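Local coordinates for pheromome Binding Protein (Epiphyas postvittana, PDB 6VQ5), which probably binds odorants, as a member of the insect family of pheromone-binding and general odorant-binding proteins, at residues L90-H101 with I114-L125; V15-L25 with C50-L59. All coordinates share one frame; numbering follows the deposited sequence.

Both contacts are helix-on-helix crossings, each closed by a disulfide, in a single all-helical chain. Contact 2 joins helix 13-23 to helix 46-58. It closes before contact 1 opens, and contact 1 joins helix 84-100 to helix 107-121. Their centres lie about 21 Å apart, on opposite sides of the chain's centre. They touch where helix 46-58 meets helix 107-121: A115 packs on I52, with A115 CB 4.0 Å from I52 CD1, and C50 is bonded to C108. The three disulfides of the odorant-binding fold thus tie four helices into one series, with the C50-C108 bridge linking the two contacts.

Contact 1. Residues L90-H101 with I114-L125; sequences LVAILHECEKTH and IAKCFRTNIHEL. Unlike the reference sequence in segment 114-125: E124 (reference Lys).
I114 opens the contact by setting its CG2 across L94, 3.7 Å from L94 CD1. Its CD1 lies over the backbone of E98, whose carboxylate turns to I68 N outside the contact. C117 comes next. C117 SG is bonded to C97 SG at 2.0 Å, with a C-S-S-C torsion of -80°. C97 fits as a knob into the hole formed by I114, C117, F118 and N121. The CB of C117 also meets the edge of the H101 ring, 3.7 Å from H101 NE2. F118 holds CG anti to its backbone N (chi1 175°), which carries the ring back to helix 84-100. F118 CD1 meets L94 CB at 3.9 Å. L90 O lies at the edge of the F118 ring, close to its plane, nearest CE1. N121 gives its CB and its carbonyl oxygen to I93; N121 O lies 3.6 Å from I93 CD1. I122 CG2 lies 3.5 Å from L90 CD2 and touches I93 CG2. I122 CG2 also lies over one face of the F118 ring, toward its rim. A type I turn then runs from I122 to L125, where L125 CD2 meets I93 CD1 tip to tip. With an alanine in place of I93, L125 and I122 would probably lose an apolar partner and a gap would be likely to open beside N121. The two axes run roughly antiparallel, at 141°, 8.8 Å apart at their closest. This disulfide-linked helix pair is typical of the PBP/GOBP fold, and C97-C117 is one of its three bridges.

Contact 2. Residues V15-L25 with C50-L59; sequences VLEECKKELNL and CAIVCMSKKL
V15 CG1 lies 3.4 Å from M55 CB; M55 and L16 are buried. V15 CG2 reaches L59 CD2 at 3.7 Å. L16 adds CD1 beside the sulfur of M55. In the middle, C19 SG and C54 SG are joined at 2.0 Å, with a C-S-S-C torsion of -88°. C19 is a knob among A51, C54, M55 and K58. The chi1 of C54, 176°, turns its SG away from the backbone N and out to C19. Farther along, L25 CD1 touches A51 CB.

The solvent side carries the charges, with L23 also exposed. L23 CD1 rests 3.8 Å from C54 CB. K58 lays its chain over V15 and C19, then bends at its last torsion (chi4 -66°). K58 NZ bridges two exposed glutamates one turn apart, E22 OE2 at 2.8 Å and E18 OE1 at 3.1 Å. NZ meets both oxygens from above the carboxylate planes. The paired carboxylates would probably favour the charged lysine.

A Schellman motif at N24 ends helix 13-23 and leads to L25. Helix 28-37 packs on L16 and A51, F12 touches M55, and helix 107-121 lies against V53, through A111.

Contact 1. Residues L90-H101 with I114-L125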
# COMPACT_ATOMS: atom_id res chain seq x y z
N LEU A 90 -12.64 1.26 2.76
CA LEU A 90 -11.20 1.20 2.39
C LEU A 90 -10.90 -0.08 1.61
O LEU A 90 -10.28 0.01 0.54
CB LEU A 90 -10.33 1.26 3.65
CG LEU A 90 -10.17 2.64 4.29
CD1 LEU A 90 -9.29 2.56 5.53
CD2 LEU A 90 -9.59 3.63 3.29
N VAL A 91 -11.28 -1.24 2.16
CA VAL A 91 -10.97 -2.57 1.55
C VAL A 91 -11.77 -2.70 0.25
O VAL A 91 -11.23 -3.27 -0.72
CB VAL A 91 -11.24 -3.72 2.55
CG1 VAL A 91 -11.17 -5.09 1.88
CG2 VAL A 91 -10.29 -3.67 3.74
N ALA A 92 -13.00 -2.16 0.21
CA ALA A 92 -13.82 -2.12 -1.03
C ALA A 92 -13.03 -1.38 -2.12
O ALA A 92 -12.88 -1.94 -3.22
CB ALA A 92 -15.15 -1.48 -0.77
N ILE A 93 -12.52 -0.19 -1.80
CA ILE A 93 -11.71 0.64 -2.74
C ILE A 93 -10.43 -0.12 -3.13
O ILE A 93 -10.08 -0.10 -4.32
CB ILE A 93 -11.42 2.04 -2.15
CG1 ILE A 93 -12.59 3.00 -2.41
CG2 ILE A 93 -10.11 2.62 -2.68
CD1 ILE A 93 -12.85 3.97 -1.28
N LEU A 94 -9.77 -0.78 -2.18
CA LEU A 94 -8.51 -1.53 -2.44
C LEU A 94 -8.80 -2.69 -3.40
O LEU A 94 -7.98 -2.90 -4.31
CB LEU A 94 -7.92 -2.03 -1.11
CG LEU A 94 -6.63 -2.84 -1.23
CD1 LEU A 94 -5.51 -2.01 -1.83
CD2 LEU A 94 -6.22 -3.40 0.13
N HIS A 95 -9.92 -3.39 -3.21
CA HIS A 95 -10.31 -4.54 -4.06
C HIS A 95 -10.54 -4.06 -5.49
O HIS A 95 -10.10 -4.76 -6.41
CB HIS A 95 -11.55 -5.27 -3.50
CG HIS A 95 -11.91 -6.51 -4.26
ND1 HIS A 95 -10.96 -7.47 -4.59
CD2 HIS A 95 -13.08 -6.92 -4.79
CE1 HIS A 95 -11.54 -8.43 -5.29
NE2 HIS A 95 -12.84 -8.12 -5.42
N GLU A 96 -11.20 -2.91 -5.67
CA GLU A 96 -11.56 -2.42 -7.03
C GLU A 96 -10.29 -2.03 -7.78
O GLU A 96 -10.18 -2.38 -8.96
CB GLU A 96 -12.61 -1.32 -6.94
CG GLU A 96 -14.04 -1.85 -7.09
CD GLU A 96 -14.30 -2.72 -8.32
OE1 GLU A 96 -13.50 -2.63 -9.29
OE2 GLU A 96 -15.29 -3.48 -8.32
N CYS A 97 -9.36 -1.39 -7.10
CA CYS A 97 -8.00 -1.06 -7.60
C CYS A 97 -7.27 -2.34 -8.03
O CYS A 97 -6.69 -2.36 -9.14
CB CYS A 97 -7.20 -0.35 -6.51
SG CYS A 97 -7.74 1.35 -6.21
N GLU A 98 -7.30 -3.37 -7.17
CA GLU A 98 -6.70 -4.71 -7.40
C GLU A 98 -7.29 -5.33 -8.68
O GLU A 98 -6.50 -5.81 -9.51
CB GLU A 98 -6.91 -5.61 -6.19
CG GLU A 98 -6.21 -6.94 -6.30
CD GLU A 98 -6.55 -7.95 -5.22
OE1 GLU A 98 -7.69 -7.92 -4.69
OE2 GLU A 98 -5.67 -8.76 -4.91
N LYS A 99 -8.61 -5.30 -8.85
CA LYS A 99 -9.27 -5.78 -10.10
C LYS A 99 -8.77 -4.96 -11.30
O LYS A 99 -8.35 -5.57 -12.30
CB LYS A 99 -10.80 -5.71 -9.99
CG LYS A 99 -11.46 -6.88 -9.28
CD LYS A 99 -12.91 -6.62 -8.93
CE LYS A 99 -13.71 -6.07 -10.10
NZ LYS A 99 -15.16 -6.38 -9.97
N THR A 100 -8.81 -3.62 -11.20
CA THR A 100 -8.48 -2.71 -12.32
C THR A 100 -7.09 -3.04 -12.86
O THR A 100 -6.94 -3.07 -14.09
CB THR A 100 -8.58 -1.24 -11.88
OG1 THR A 100 -9.92 -1.08 -11.41
CG2 THR A 100 -8.28 -0.24 -12.97
N HIS A 101 -6.12 -3.27 -11.97
CA HIS A 101 -4.69 -3.48 -12.33
C HIS A 101 -4.27 -4.94 -12.16
O HIS A 101 -3.06 -5.19 -12.09
CB HIS A 101 -3.79 -2.55 -11.52
CG HIS A 101 -4.21 -1.12 -11.54
ND1 HIS A 101 -4.34 -0.41 -12.72
CD2 HIS A 101 -4.53 -0.28 -10.54
CE1 HIS A 101 -4.72 0.82 -12.44
NE2 HIS A 101 -4.83 0.93 -11.11
N ILE A 114 -1.57 -0.29 -7.69
CA ILE A 114 -2.69 -0.51 -6.73
C ILE A 114 -2.58 0.53 -5.61
O ILE A 114 -3.61 1.11 -5.25
CB ILE A 114 -2.74 -1.96 -6.20
CG1 ILE A 114 -3.10 -2.94 -7.32
CG2 ILE A 114 -3.70 -2.09 -5.03
CD1 ILE A 114 -2.75 -4.38 -7.02
N ALA A 115 -1.37 0.76 -5.09
CA ALA A 115 -1.13 1.68 -3.95
C ALA A 115 -1.55 3.11 -4.33
O ALA A 115 -2.16 3.79 -3.47
CB ALA A 115 0.31 1.62 -3.51
N LYS A 116 -1.26 3.53 -5.56
CA LYS A 116 -1.60 4.88 -6.08
C LYS A 116 -3.11 4.99 -6.31
O LYS A 116 -3.71 6.01 -5.92
CB LYS A 116 -0.85 5.14 -7.39
CG LYS A 116 0.64 5.37 -7.22
CD LYS A 116 1.25 6.06 -8.42
CE LYS A 116 1.48 5.14 -9.59
NZ LYS A 116 1.92 5.92 -10.76
N CYS A 117 -3.69 4.00 -6.97
CA CYS A 117 -5.15 3.88 -7.16
C CYS A 117 -5.85 3.98 -5.80
O CYS A 117 -6.78 4.79 -5.66
CB CYS A 117 -5.47 2.56 -7.85
SG CYS A 117 -7.25 2.24 -7.98
N PHE A 118 -5.38 3.20 -4.83
CA PHE A 118 -5.92 3.18 -3.44
C PHE A 118 -5.85 4.59 -2.83
O PHE A 118 -6.89 5.16 -2.47
CB PHE A 118 -5.16 2.17 -2.58
CG PHE A 118 -5.58 2.19 -1.14
CD1 PHE A 118 -6.79 1.66 -0.76
CD2 PHE A 118 -4.76 2.77 -0.17
CE1 PHE A 118 -7.18 1.68 0.58
CE2 PHE A 118 -5.16 2.82 1.16
CZ PHE A 118 -6.36 2.26 1.53
N ARG A 119 -4.64 5.14 -2.71
CA ARG A 119 -4.40 6.43 -2.02
C ARG A 119 -5.27 7.51 -2.67
O ARG A 119 -5.86 8.31 -1.93
CB ARG A 119 -2.92 6.79 -2.08
CG ARG A 119 -2.60 8.20 -1.61
CD ARG A 119 -2.99 8.39 -0.17
NE ARG A 119 -2.79 9.77 0.26
CZ ARG A 119 -3.73 10.71 0.28
NH1 ARG A 119 -4.96 10.47 -0.13
NH2 ARG A 119 -3.41 11.93 0.68
N THR A 120 -5.36 7.53 -4.00
CA THR A 120 -6.10 8.58 -4.74
C THR A 120 -7.61 8.42 -4.51
O THR A 120 -8.27 9.46 -4.35
CB THR A 120 -5.66 8.64 -6.21
OG1 THR A 120 -4.35 9.21 -6.26
CG2 THR A 120 -6.57 9.48 -7.08
N ASN A 121 -8.15 7.20 -4.45
CA ASN A 121 -9.63 6.96 -4.38
C ASN A 121 -10.16 6.94 -2.94
O ASN A 121 -11.40 6.85 -2.77
CB ASN A 121 -10.03 5.68 -5.12
CG ASN A 121 -10.03 5.82 -6.63
OD1 ASN A 121 -9.88 6.91 -7.18
ND2 ASN A 121 -10.24 4.71 -7.32
N ILE A 122 -9.31 7.03 -1.92
CA ILE A 122 -9.77 7.06 -0.50
C ILE A 122 -9.92 8.51 -0.05
O ILE A 122 -10.04 8.73 1.17
CB ILE A 122 -8.85 6.24 0.44
CG1 ILE A 122 -7.43 6.82 0.55
CG2 ILE A 122 -8.84 4.78 0.04
CD1 ILE A 122 -6.71 6.42 1.82
N HIS A 123 -9.94 9.45 -0.99
CA HIS A 123 -10.05 10.92 -0.75
C HIS A 123 -11.18 11.24 0.24
O HIS A 123 -10.91 11.94 1.23
CB HIS A 123 -10.28 11.65 -2.08
CG HIS A 123 -10.46 13.13 -1.92
ND1 HIS A 123 -9.38 13.99 -1.75
CD2 HIS A 123 -11.57 13.89 -1.86
CE1 HIS A 123 -9.83 15.21 -1.61
NE2 HIS A 123 -11.17 15.18 -1.67
N GLU A 124 -12.40 10.76 -0.01
CA GLU A 124 -13.64 11.22 0.67
C GLU A 124 -13.84 10.46 1.99
O GLU A 124 -15.00 10.38 2.46
CB GLU A 124 -14.87 11.03 -0.22
CG GLU A 124 -14.64 11.32 -1.70
CD GLU A 124 -14.48 10.07 -2.57
OE1 GLU A 124 -13.64 9.19 -2.25
OE2 GLU A 124 -15.22 9.98 -3.56
N LEU A 125 -12.76 9.91 2.57
CA LEU A 125 -12.76 9.07 3.79
C LEU A 125 -11.80 9.69 4.82
O LEU A 125 -10.68 10.07 4.43
CB LEU A 125 -12.33 7.65 3.42
CG LEU A 125 -13.44 6.64 3.13
CD1 LEU A 125 -14.52 7.21 2.22
CD2 LEU A 125 -12.85 5.38 2.51

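Contact 2. Residues V15-L25 with C50-L59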
# COMPACT_ATOMS: atom_id res chain seq x y z
N VAL A 15 8.33 -3.00 9.91
CA VAL A 15 8.17 -3.73 8.62
C VAL A 15 8.89 -2.93 7.52
O VAL A 15 9.55 -3.59 6.69
CB VAL A 15 6.67 -3.98 8.36
CG1 VAL A 15 6.32 -4.03 6.89
CG2 VAL A 15 6.23 -5.26 9.05
N LEU A 16 8.81 -1.60 7.55
CA LEU A 16 9.56 -0.71 6.61
C LEU A 16 11.07 -0.93 6.77
O LEU A 16 11.75 -1.12 5.74
CB LEU A 16 9.18 0.76 6.85
CG LEU A 16 9.88 1.77 5.94
CD1 LEU A 16 9.82 1.34 4.48
CD2 LEU A 16 9.28 3.17 6.07
N GLU A 17 11.58 -0.86 8.01
CA GLU A 17 13.02 -1.03 8.35
C GLU A 17 13.50 -2.41 7.93
O GLU A 17 14.63 -2.51 7.42
CB GLU A 17 13.24 -0.81 9.84
CG GLU A 17 13.26 0.65 10.26
CD GLU A 17 14.17 1.55 9.45
OE1 GLU A 17 15.38 1.38 9.50
OE2 GLU A 17 13.67 2.41 8.74
N GLU A 18 12.69 -3.45 8.15
CA GLU A 18 13.07 -4.83 7.75
C GLU A 18 13.22 -4.84 6.23
O GLU A 18 14.30 -5.23 5.76
CB GLU A 18 12.04 -5.86 8.21
CG GLU A 18 12.15 -6.20 9.68
CD GLU A 18 11.18 -7.27 10.14
OE1 GLU A 18 10.30 -7.65 9.36
OE2 GLU A 18 11.35 -7.77 11.27
N CYS A 19 12.20 -4.37 5.52
CA CYS A 19 12.16 -4.36 4.04
C CYS A 19 13.32 -3.56 3.48
O CYS A 19 13.86 -3.96 2.42
CB CYS A 19 10.82 -3.83 3.55
SG CYS A 19 9.51 -5.05 3.88
N LYS A 20 13.72 -2.49 4.18
CA LYS A 20 14.81 -1.58 3.74
C LYS A 20 16.11 -2.41 3.70
O LYS A 20 16.85 -2.33 2.71
CB LYS A 20 14.88 -0.34 4.64
CG LYS A 20 15.45 0.91 3.99
CD LYS A 20 16.11 1.89 4.95
CE LYS A 20 15.21 2.33 6.09
NZ LYS A 20 15.88 3.31 6.98
N LYS A 21 16.35 -3.21 4.73
CA LYS A 21 17.58 -4.05 4.84
C LYS A 21 17.56 -5.24 3.84
O LYS A 21 18.55 -5.39 3.05
CB LYS A 21 17.72 -4.61 6.26
CG LYS A 21 18.19 -3.61 7.31
CD LYS A 21 18.47 -4.29 8.64
CE LYS A 21 18.40 -3.34 9.82
NZ LYS A 21 18.96 -3.96 11.05
N GLU A 22 16.47 -6.00 3.83
CA GLU A 22 16.22 -7.12 2.87
C GLU A 22 16.44 -6.68 1.42
O GLU A 22 17.07 -7.47 0.69
CB GLU A 22 14.80 -7.66 3.03
CG GLU A 22 14.55 -8.26 4.40
CD GLU A 22 13.29 -9.10 4.49
OE1 GLU A 22 12.56 -9.18 3.47
OE2 GLU A 22 13.05 -9.66 5.58
N LEU A 23 15.92 -5.51 0.99
CA LEU A 23 15.89 -5.06 -0.43
C LEU A 23 17.02 -4.06 -0.72
O LEU A 23 17.16 -3.68 -1.88
CB LEU A 23 14.54 -4.43 -0.73
CG LEU A 23 13.35 -5.39 -0.76
CD1 LEU A 23 12.04 -4.63 -0.91
CD2 LEU A 23 13.50 -6.36 -1.91
N ASN A 24 17.76 -3.64 0.31
CA ASN A 24 18.95 -2.75 0.19
C ASN A 24 18.54 -1.39 -0.40
O ASN A 24 19.24 -0.90 -1.32
CB ASN A 24 20.07 -3.37 -0.64
CG ASN A 24 21.42 -2.85 -0.22
OD1 ASN A 24 21.78 -2.98 0.95
ND2 ASN A 24 22.17 -2.24 -1.13
N LEU A 25 17.48 -0.80 0.15
CA LEU A 25 16.92 0.51 -0.26
C LEU A 25 17.68 1.64 0.44
O LEU A 25 18.08 1.43 1.60
CB LEU A 25 15.44 0.52 0.10
CG LEU A 25 14.57 -0.58 -0.54
CD1 LEU A 25 13.12 -0.44 -0.09
CD2 LEU A 25 14.65 -0.54 -2.07
N CYS A 50 8.37 -2.62 -4.96
CA CYS A 50 9.00 -3.79 -4.29
C CYS A 50 8.92 -3.60 -2.76
O CYS A 50 8.58 -4.56 -2.05
CB CYS A 50 10.41 -4.02 -4.83
SG CYS A 50 10.54 -4.35 -6.62
N ALA A 51 9.14 -2.39 -2.25
CA ALA A 51 9.02 -2.06 -0.81
C ALA A 51 7.60 -2.40 -0.32
O ALA A 51 7.46 -2.94 0.80
CB ALA A 51 9.36 -0.62 -0.57
N ILE A 52 6.58 -2.10 -1.12
CA ILE A 52 5.15 -2.22 -0.72
C ILE A 52 4.74 -3.70 -0.77
O ILE A 52 3.96 -4.14 0.11
CB ILE A 52 4.25 -1.33 -1.61
CG1 ILE A 52 4.51 0.15 -1.34
CG2 ILE A 52 2.79 -1.67 -1.40
CD1 ILE A 52 4.08 1.07 -2.46
N VAL A 53 5.26 -4.45 -1.74
CA VAL A 53 5.10 -5.94 -1.78
C VAL A 53 5.70 -6.52 -0.51
O VAL A 53 4.98 -7.21 0.22
CB VAL A 53 5.72 -6.54 -3.05
CG1 VAL A 53 5.79 -8.06 -3.00
CG2 VAL A 53 4.96 -6.08 -4.28
N CYS A 54 6.97 -6.20 -0.24
CA CYS A 54 7.73 -6.68 0.94
C CYS A 54 6.94 -6.40 2.22
O CYS A 54 6.79 -7.32 3.04
CB CYS A 54 9.11 -6.03 1.04
SG CYS A 54 9.97 -6.54 2.55
N MET A 55 6.45 -5.17 2.39
CA MET A 55 5.74 -4.75 3.63
C MET A 55 4.40 -5.49 3.69
O MET A 55 4.05 -5.95 4.80
CB MET A 55 5.53 -3.24 3.69
CG MET A 55 6.81 -2.43 3.89
SD MET A 55 6.51 -0.63 3.68
CE MET A 55 5.39 -0.35 5.05
N SER A 56 3.72 -5.61 2.56
CA SER A 56 2.38 -6.26 2.43
C SER A 56 2.47 -7.72 2.89
O SER A 56 1.65 -8.14 3.73
CB SER A 56 1.82 -6.11 1.02
OG SER A 56 1.53 -4.75 0.72
N LYS A 57 3.46 -8.46 2.39
CA LYS A 57 3.74 -9.87 2.79
C LYS A 57 3.95 -9.97 4.30
O LYS A 57 3.30 -10.82 4.94
CB LYS A 57 4.96 -10.39 2.03
CG LYS A 57 4.66 -10.84 0.61
CD LYS A 57 5.88 -11.01 -0.26
CE LYS A 57 5.56 -11.71 -1.56
NZ LYS A 57 6.76 -11.83 -2.43
N LYS A 58 4.83 -9.13 4.86
CA LYS A 58 5.18 -9.14 6.30
C LYS A 58 3.96 -8.79 7.16
O LYS A 58 3.92 -9.26 8.31
CB LYS A 58 6.32 -8.17 6.58
CG LYS A 58 7.68 -8.64 6.10
CD LYS A 58 8.78 -7.65 6.39
CE LYS A 58 10.15 -8.14 5.97
NZ LYS A 58 10.57 -9.31 6.76
N LEU A 59 3.00 -8.01 6.64
CA LEU A 59 1.74 -7.71 7.37
C LEU A 59 0.65 -8.70 6.95
O LEU A 59 -0.49 -8.51 7.39
CB LEU A 59 1.32 -6.26 7.08
CG LEU A 59 2.32 -5.19 7.53
CD1 LEU A 59 1.87 -3.82 7.06
CD2 LEU A 59 2.50 -5.22 9.04